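PDB 6GUO: putative siderophore-degrading esterase (Eurofung) from Emericella nidulans, which hydrolyses the ester bonds of the bacterial xenosiderophore enterobactin, enabling a fungus to release the iron it carries inside the cell. Local coordinates for residues L106-D111 with G167-L172; H112-E117 with W193-S198. All blocks are in the same frame, centred on the assembly; numbering follows the deposited sequence.

Contact 1: residues L106-D111 with G167-L172; sequences LTPPCD and GGLFAL
Leu-106 and Phe-170 show how a chain without regular structure can be packed against a helix by van der Waals contacts, mostly of apolar side chains: no hydrogen bond joins 106-111 to 167-172. The two branches of Leu-106 have separate tasks. CD2 comes to 3.8 Å from Phe-170 CG and makes an off-centre CH-pi contact, its distance to the ring centroid being 4.3 Å. The other methyl rests against the backbone of the helix, with Leu-106 CD1 3.6 Å from Gly-167 N. Phe-170 has its CG anti to the backbone N (chi1 179°), which carries the ring off the helix and across the side chain of Leu-106 at roughly a right angle. Its ring also meets that of Phe-134 on helix 131-150.

A second apolar patch is lighter. Leu-169 CD2 lies 4.1 Å from Pro-108 CD and 4.2 Å from Thr-107 CG2, touching the chain just beyond Leu-106.

Polar groups fare differently. Thr-107 OG1 is hydrogen-bonded to Ser-103 O and Gly-129 N, whereas Leu-106 O is buried with no hydrogen-bonding partner in the model; it lies in the plane of the Phe-170 ring, at its edge, and 3.5 Å from Phe-170 CB.

Helix 166-177 follows the central strand 156-164, and Gly-167 closes a GxSxG sequence. This is consistent with the nucleophile elbow of the alpha/beta-hydrolase fold, with 106-111 packed on the first turn of the helix behind it.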
ATOM      1  N   LEU A 106     -14.120   6.802  16.938  1.00 17.98           N
ATOM      2  CA  LEU A 106     -12.722   7.232  16.992  1.00 16.96           C
ATOM      3  C   LEU A 106     -12.449   8.526  17.764  1.00 18.20           C
ATOM      4  O   LEU A 106     -11.287   8.842  18.013  1.00 20.18           O
ATOM      5  CB  LEU A 106     -12.174   7.350  15.559  1.00 15.59           C
ATOM      6  CG  LEU A 106     -12.246   6.057  14.736  1.00 15.56           C
ATOM      7  CD1 LEU A 106     -11.767   6.299  13.311  1.00 15.00           C
ATOM      8  CD2 LEU A 106     -11.441   4.937  15.380  1.00 16.36           C
ATOM      9  N   THR A 107     -13.486   9.265  18.155  1.00 19.89           N
ATOM     10  CA  THR A 107     -13.299  10.516  18.895  1.00 20.50           C
ATOM     11  C   THR A 107     -13.534  10.309  20.392  1.00 22.24           C
ATOM     12  O   THR A 107     -14.505   9.651  20.777  1.00 21.94           O
ATOM     13  CB  THR A 107     -14.227  11.624  18.389  1.00 19.57           C
ATOM     14  OG1 THR A 107     -15.584  11.166  18.402  1.00 20.01           O
ATOM     15  CG2 THR A 107     -13.833  12.035  16.969  1.00 17.75           C
ATOM     16  N   PRO A 108     -12.643  10.861  21.239  1.00 24.41           N
ATOM     17  CA  PRO A 108     -12.791  10.653  22.679  1.00 25.80           C
ATOM     18  C   PRO A 108     -13.898  11.499  23.306  1.00 28.06           C
ATOM     19  O   PRO A 108     -14.234  12.564  22.776  1.00 28.28           O
ATOM     20  CB  PRO A 108     -11.421  11.051  23.232  1.00 27.38           C
ATOM     21  CG  PRO A 108     -10.890  12.040  22.258  1.00 27.12           C
ATOM     22  CD  PRO A 108     -11.424  11.626  20.916  1.00 26.02           C
ATOM     23  N   PRO A 109     -14.474  11.021  24.426  1.00 30.31           N
ATOM     24  CA  PRO A 109     -15.475  11.818  25.121  1.00 32.12           C
ATOM     25  C   PRO A 109     -14.803  13.006  25.799  1.00 33.85           C
ATOM     26  O   PRO A 109     -13.703  12.866  26.339  1.00 35.88           O
ATOM     27  CB  PRO A 109     -16.053  10.842  26.145  1.00 33.26           C
ATOM     28  CG  PRO A 109     -14.938   9.906  26.435  1.00 31.80           C
ATOM     29  CD  PRO A 109     -14.115   9.806  25.182  1.00 30.39           C
ATOM     30  N   CYS A 110     -15.456  14.161  25.736  1.00 35.65           N
ATOM     31  CA  CYS A 110     -14.910  15.416  26.248  1.00 38.27           C
ATOM     32  C   CYS A 110     -15.970  16.140  27.063  1.00 40.46           C
ATOM     33  O   CYS A 110     -17.168  15.955  26.838  1.00 39.01           O
ATOM     34  CB  CYS A 110     -14.461  16.310  25.089  1.00 36.89           C
ATOM     35  SG  CYS A 110     -13.087  15.657  24.110  1.00 39.48           S
ATOM     36  N   ASP A 111     -15.520  16.967  28.004  1.00 43.97           N
ATOM     37  CA  ASP A 111     -16.428  17.781  28.819  1.00 48.29           C
ATOM     38  C   ASP A 111     -17.144  18.823  27.957  1.00 50.03           C
ATOM     39  O   ASP A 111     -18.329  19.089  28.161  1.00 53.94           O
ATOM     40  CB  ASP A 111     -15.678  18.465  29.975  1.00 51.08           C
ATOM     41  CG  ASP A 111     -15.121  17.470  30.999  1.00 52.09           C
ATOM     42  OD1 ASP A 111     -14.108  17.804  31.651  1.00 54.69           O
ATOM     43  OD2 ASP A 111     -15.686  16.365  31.161  1.00 51.98           O
ATOM     44  N   GLY A 167      -8.599   8.072  13.061  1.00 15.42           N
ATOM     45  CA  GLY A 167      -7.870   6.893  13.530  1.00 15.77           C
ATOM     46  C   GLY A 167      -6.578   7.224  14.265  1.00 15.50           C
ATOM     47  O   GLY A 167      -6.241   6.580  15.258  1.00 15.28           O
ATOM     48  N   GLY A 168      -5.848   8.225  13.774  1.00 15.93           N
ATOM     49  CA  GLY A 168      -4.624   8.694  14.420  1.00 16.23           C
ATOM     50  C   GLY A 168      -4.923   9.384  15.739  1.00 16.35           C
ATOM     51  O   GLY A 168      -4.200   9.204  16.721  1.00 15.95           O
ATOM     52  N   LEU A 169      -5.990  10.180  15.756  1.00 16.23           N
ATOM     53  CA  LEU A 169      -6.487  10.787  16.991  1.00 17.23           C
ATOM     54  C   LEU A 169      -6.802   9.703  18.024  1.00 17.28           C
ATOM     55  O   LEU A 169      -6.409   9.819  19.190  1.00 18.35           O
ATOM     56  CB  LEU A 169      -7.730  11.641  16.704  1.00 18.70           C
ATOM     57  CG  LEU A 169      -8.445  12.290  17.894  1.00 20.51           C
ATOM     58  CD1 LEU A 169      -7.542  13.304  18.569  1.00 21.13           C
ATOM     59  CD2 LEU A 169      -9.744  12.935  17.440  1.00 21.42           C
ATOM     60  N   PHE A 170      -7.500   8.659  17.573  1.00 16.22           N
ATOM     61  CA  PHE A 170      -7.837   7.496  18.394  1.00 16.65           C
ATOM     62  C   PHE A 170      -6.593   6.813  18.963  1.00 15.70           C
ATOM     63  O   PHE A 170      -6.547   6.513  20.152  1.00 15.71           O
ATOM     64  CB  PHE A 170      -8.677   6.503  17.580  1.00 16.88           C
ATOM     65  CG  PHE A 170      -9.058   5.261  18.331  1.00 17.24           C
ATOM     66  CD1 PHE A 170     -10.147   5.267  19.206  1.00 17.94           C
ATOM     67  CD2 PHE A 170      -8.340   4.081  18.167  1.00 18.01           C
ATOM     68  CE1 PHE A 170     -10.501   4.122  19.901  1.00 18.46           C
ATOM     69  CE2 PHE A 170      -8.692   2.931  18.864  1.00 17.98           C
ATOM     70  CZ  PHE A 170      -9.776   2.954  19.735  1.00 18.30           C
ATOM     71  N   ALA A 171      -5.597   6.579  18.111  1.00 16.17           N
ATOM     72  CA  ALA A 171      -4.312   6.015  18.538  1.00 16.46           C
ATOM     73  C   ALA A 171      -3.639   6.857  19.625  1.00 16.59           C
ATOM     74  O   ALA A 171      -3.158   6.311  20.629  1.00 17.31           O
ATOM     75  CB  ALA A 171      -3.381   5.846  17.348  1.00 16.41           C
ATOM     76  N   LEU A 172      -3.620   8.176  19.433  1.00 16.22           N
ATOM     77  CA  LEU A 172      -3.076   9.095  20.438  1.00 16.95           C
ATOM     78  C   LEU A 172      -3.861   9.046  21.746  1.00 17.16           C
ATOM     79  O   LEU A 172      -3.266   8.990  22.831  1.00 17.39           O
ATOM     80  CB  LEU A 172      -3.024  10.529  19.900  1.00 16.89           C
ATOM     81  CG  LEU A 172      -2.028  10.771  18.754  1.00 17.50           C
ATOM     82  CD1 LEU A 172      -2.106  12.211  18.277  1.00 18.34           C
ATOM     83  CD2 LEU A 172      -0.601  10.419  19.153  1.00 18.43           C
TER

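Contact 2: residues H112-E117 with W193-S198; sequences HYIPPE and WWNNRS
Asn-195 bonds to the backbone on both flanks of Tyr-113, an example of one side-chain amide pairing with a backbone C=O and an N-H two residues apart. Its ND2 donates to His-112 O at 2.9 Å, nearly straight (164°) and close to the amide plane. Asn-195 OD1 accepts from Ile-114 N at 2.7 Å; this bond is more bent (142°), and the donor stands above the carbonyl plane. A chi1 of -170° swings the amide away from its own N and over to the loop.

Two waters continue the link. One accepts from Trp-194 NE1 at 2.8 Å and also bonds to Tyr-113 OH; the other accepts from Asn-195 N and donates to Ile-114 O at 2.7 Å.

Residues 195-197, with phi and psi all near +50°, form a weakly bonded left-handed turn. Facing it, 112-117, with Pro-115 and Pro-116, appears to form part of the proline-rich insertion, whose kinked, partly disordered turn narrows the active site and excludes the flat triacetylfusarinine C while still admitting enterobactin.

Farther out, Tyr-113 CE2 packs 3.8 Å from Trp-194 CZ2, with the benzo part of the indole at the tyrosine's edge. Pro-116 CB meets the rim of the other indole, 3.8 Å from Trp-193 CH2, and Tyr-113 stacks on His-128.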
ATOM      1  N   HIS A 112     -16.421  19.399  26.995  1.00 50.20           N
ATOM      2  CA  HIS A 112     -16.991  20.344  26.034  1.00 53.17           C
ATOM      3  C   HIS A 112     -16.669  19.903  24.608  1.00 50.73           C
ATOM      4  O   HIS A 112     -15.602  19.339  24.354  1.00 45.49           O
ATOM      5  CB  HIS A 112     -16.458  21.754  26.298  1.00 60.21           C
ATOM      6  CG  HIS A 112     -16.724  22.243  27.689  1.00 65.87           C
ATOM      7  ND1 HIS A 112     -17.890  22.890  28.041  1.00 68.15           N
ATOM      8  CD2 HIS A 112     -15.982  22.163  28.820  1.00 69.21           C
ATOM      9  CE1 HIS A 112     -17.850  23.195  29.326  1.00 70.43           C
ATOM     10  NE2 HIS A 112     -16.704  22.765  29.822  1.00 70.39           N
ATOM     11  N   TYR A 113     -17.607  20.156  23.694  1.00 49.65           N
ATOM     12  CA  TYR A 113     -17.491  19.753  22.294  1.00 48.48           C
ATOM     13  C   TYR A 113     -17.711  20.941  21.356  1.00 47.91           C
ATOM     14  O   TYR A 113     -18.667  21.699  21.516  1.00 51.03           O
ATOM     15  CB  TYR A 113     -18.492  18.637  21.984  1.00 50.10           C
ATOM     16  CG  TYR A 113     -18.550  18.233  20.525  1.00 49.94           C
ATOM     17  CD1 TYR A 113     -19.692  18.474  19.759  1.00 50.27           C
ATOM     18  CD2 TYR A 113     -17.462  17.611  19.906  1.00 48.51           C
ATOM     19  CE1 TYR A 113     -19.752  18.106  18.422  1.00 49.12           C
ATOM     20  CE2 TYR A 113     -17.514  17.240  18.568  1.00 48.14           C
ATOM     21  CZ  TYR A 113     -18.661  17.486  17.831  1.00 48.18           C
ATOM     22  OH  TYR A 113     -18.721  17.125  16.505  1.00 45.44           O
ATOM     23  N   ILE A 114     -16.809  21.082  20.386  1.00 45.73           N
ATOM     24  CA  ILE A 114     -16.874  22.091  19.334  1.00 46.63           C
ATOM     25  C   ILE A 114     -16.897  21.317  18.015  1.00 45.56           C
ATOM     26  O   ILE A 114     -15.922  20.633  17.705  1.00 42.37           O
ATOM     27  CB  ILE A 114     -15.637  23.024  19.374  1.00 48.82           C
ATOM     28  CG1 ILE A 114     -15.602  23.823  20.688  1.00 49.31           C
ATOM     29  CG2 ILE A 114     -15.603  23.963  18.169  1.00 49.33           C
ATOM     30  CD1 ILE A 114     -14.801  23.172  21.798  1.00 49.73           C
ATOM     31  N   PRO A 115     -18.000  21.405  17.242  1.00 47.67           N
ATOM     32  CA  PRO A 115     -18.069  20.630  15.996  1.00 46.92           C
ATOM     33  C   PRO A 115     -17.060  21.057  14.924  1.00 45.30           C
ATOM     34  O   PRO A 115     -16.650  22.217  14.901  1.00 44.85           O
ATOM     35  CB  PRO A 115     -19.501  20.873  15.499  1.00 49.15           C
ATOM     36  CG  PRO A 115     -19.959  22.098  16.203  1.00 50.67           C
ATOM     37  CD  PRO A 115     -19.282  22.072  17.534  1.00 48.99           C
ATOM     38  N   PRO A 116     -16.653  20.119  14.044  1.00 44.92           N
ATOM     39  CA  PRO A 116     -15.810  20.482  12.904  1.00 45.28           C
ATOM     40  C   PRO A 116     -16.495  21.403  11.894  1.00 49.06           C
ATOM     41  O   PRO A 116     -17.726  21.448  11.814  1.00 46.96           O
ATOM     42  CB  PRO A 116     -15.501  19.133  12.244  1.00 43.42           C
ATOM     43  CG  PRO A 116     -15.649  18.137  13.333  1.00 43.68           C
ATOM     44  CD  PRO A 116     -16.766  18.654  14.186  1.00 44.57           C
ATOM     45  N   GLU A 117     -15.672  22.119  11.136  1.00 56.43           N
ATOM     46  CA  GLU A 117     -16.130  22.984  10.057  1.00 64.40           C
ATOM     47  C   GLU A 117     -16.409  22.136   8.818  1.00 63.85           C
ATOM     48  O   GLU A 117     -15.656  21.211   8.514  1.00 60.23           O
ATOM     49  CB  GLU A 117     -15.054  24.026   9.745  1.00 70.50           C
ATOM     50  CG  GLU A 117     -15.418  25.036   8.669  1.00 77.11           C
ATOM     51  CD  GLU A 117     -14.198  25.587   7.961  1.00 82.07           C
ATOM     52  OE1 GLU A 117     -13.576  24.844   7.169  1.00 82.20           O
ATOM     53  OE2 GLU A 117     -13.865  26.765   8.197  1.00 82.54           O
ATOM     54  N   TRP A 193      -6.017  18.788  15.562  1.00 19.45           N
ATOM     55  CA  TRP A 193      -6.972  19.916  15.532  1.00 19.81           C
ATOM     56  C   TRP A 193      -8.328  19.675  16.207  1.00 20.11           C
ATOM     57  O   TRP A 193      -8.935  20.622  16.708  1.00 20.02           O
ATOM     58  CB  TRP A 193      -7.229  20.362  14.080  1.00 19.97           C
ATOM     59  CG  TRP A 193      -7.879  19.313  13.220  1.00 20.29           C
ATOM     60  CD1 TRP A 193      -7.248  18.385  12.440  1.00 19.73           C
ATOM     61  CD2 TRP A 193      -9.284  19.084  13.057  1.00 21.62           C
ATOM     62  NE1 TRP A 193      -8.171  17.592  11.805  1.00 19.65           N
ATOM     63  CE2 TRP A 193      -9.429  17.997  12.163  1.00 21.11           C
ATOM     64  CE3 TRP A 193     -10.435  19.693  13.576  1.00 22.38           C
ATOM     65  CZ2 TRP A 193     -10.681  17.506  11.776  1.00 22.33           C
ATOM     66  CZ3 TRP A 193     -11.684  19.201  13.193  1.00 23.33           C
ATOM     67  CH2 TRP A 193     -11.793  18.115  12.304  1.00 23.23           C
ATOM     68  N   TRP A 194      -8.801  18.428  16.197  1.00 19.70           N
ATOM     69  CA  TRP A 194     -10.167  18.092  16.612  1.00 20.70           C
ATOM     70  C   TRP A 194     -10.584  18.669  17.966  1.00 22.18           C
ATOM     71  O   TRP A 194      -9.856  18.559  18.953  1.00 20.89           O
ATOM     72  CB  TRP A 194     -10.380  16.573  16.612  1.00 21.48           C
ATOM     73  CG  TRP A 194     -11.781  16.197  16.965  1.00 21.67           C
ATOM     74  CD1 TRP A 194     -12.868  16.213  16.142  1.00 22.17           C
ATOM     75  CD2 TRP A 194     -12.252  15.778  18.246  1.00 22.19           C
ATOM     76  NE1 TRP A 194     -13.990  15.813  16.829  1.00 22.37           N
ATOM     77  CE2 TRP A 194     -13.640  15.542  18.124  1.00 22.70           C
ATOM     78  CE3 TRP A 194     -11.636  15.571  19.487  1.00 22.84           C
ATOM     79  CZ2 TRP A 194     -14.423  15.112  19.198  1.00 23.17           C
ATOM     80  CZ3 TRP A 194     -12.416  15.143  20.557  1.00 23.87           C
ATOM     81  CH2 TRP A 194     -13.795  14.916  20.401  1.00 23.98           C
ATOM     82  N   ASN A 195     -11.767  19.281  17.982  1.00 23.50           N
ATOM     83  CA  ASN A 195     -12.365  19.836  19.189  1.00 25.22           C
ATOM     84  C   ASN A 195     -11.416  20.786  19.923  1.00 26.84           C
ATOM     85  O   ASN A 195     -11.061  20.561  21.083  1.00 26.16           O
ATOM     86  CB  ASN A 195     -12.831  18.699  20.107  1.00 25.98           C
ATOM     87  CG  ASN A 195     -13.679  19.193  21.251  1.00 28.38           C
ATOM     88  OD1 ASN A 195     -14.379  20.196  21.117  1.00 28.34           O
ATOM     89  ND2 ASN A 195     -13.617  18.500  22.388  1.00 29.83           N
ATOM     90  N   ASN A 196     -10.992  21.834  19.220  1.00 29.67           N
ATOM     91  CA  ASN A 196     -10.058  22.828  19.760  1.00 31.56           C
ATOM     92  C   ASN A 196      -8.814  22.164  20.374  1.00 29.67           C
ATOM     93  O   ASN A 196      -8.377  22.511  21.474  1.00 29.88           O
ATOM     94  CB  ASN A 196     -10.782  23.724  20.780  1.00 33.82           C
ATOM     95  CG  ASN A 196      -9.996  24.977  21.133  1.00 37.47           C
ATOM     96  OD1 ASN A 196      -9.157  25.443  20.362  1.00 40.03           O
ATOM     97  ND2 ASN A 196     -10.267  25.527  22.311  1.00 37.93           N
ATOM     98  N   ARG A 197      -8.272  21.186  19.649  1.00 26.81           N
ATOM     99  CA  ARG A 197      -7.082  20.443  20.061  1.00 26.07           C
ATOM    100  C   ARG A 197      -7.173  19.819  21.455  1.00 24.02           C
ATOM    101  O   ARG A 197      -6.216  19.857  22.228  1.00 22.33           O
ATOM    102  CB  ARG A 197      -5.841  21.327  19.929  1.00 27.53           C
ATOM    103  CG  ARG A 197      -5.555  21.728  18.496  1.00 29.33           C
ATOM    104  CD  ARG A 197      -4.209  22.410  18.392  1.00 34.36           C
ATOM    105  NE  ARG A 197      -4.219  23.667  19.132  1.00 38.51           N
ATOM    106  CZ  ARG A 197      -3.145  24.315  19.580  1.00 43.15           C
ATOM    107  NH1 ARG A 197      -1.911  23.852  19.377  1.00 44.32           N
ATOM    108  NH2 ARG A 197      -3.311  25.452  20.246  1.00 47.28           N
ATOM    109  N   SER A 198      -8.319  19.212  21.751  1.00 24.12           N
ATOM    110  CA  SER A 198      -8.542  18.592  23.060  1.00 25.97           C
ATOM    111  C   SER A 198      -7.558  17.455  23.376  1.00 25.07           C
ATOM    112  O   SER A 198      -7.281  17.212  24.552  1.00 24.63           O
ATOM    113  CB  SER A 198      -9.986  18.095  23.202  1.00 29.00           C
ATOM    114  OG  SER A 198     -10.266  17.044  22.295  1.00 31.96           O
TER
HETATM  115  O   HOH W   1     -16.598  15.196  15.882  1.00 36.77           O
HETATM  116  O   HOH W   2     -13.864  19.910  16.119  1.00 29.35           O

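Contacts 1 and 2 use consecutive pieces of one loop, between helices 102-106 and 131-150, and illustrate how chemistry follows depth. Contact 1 is wholly buried, its centre about 12 Å from the centre of the chain, and rests on apolar packing against helix 166-177. Contact 2 lies farther out, its centre about 21 Å from the centre of the chain, is partly exposed, and relies on amide hydrogen bonds and bridging waters to the turn 194-197. The two meet through Trp-194: its CZ2 is 3.6 Å from Thr-107 CB, and its indole also touches Leu-169. They adjoin again where Cys-110 SG packs 3.4 Å from Asn-195 ND2.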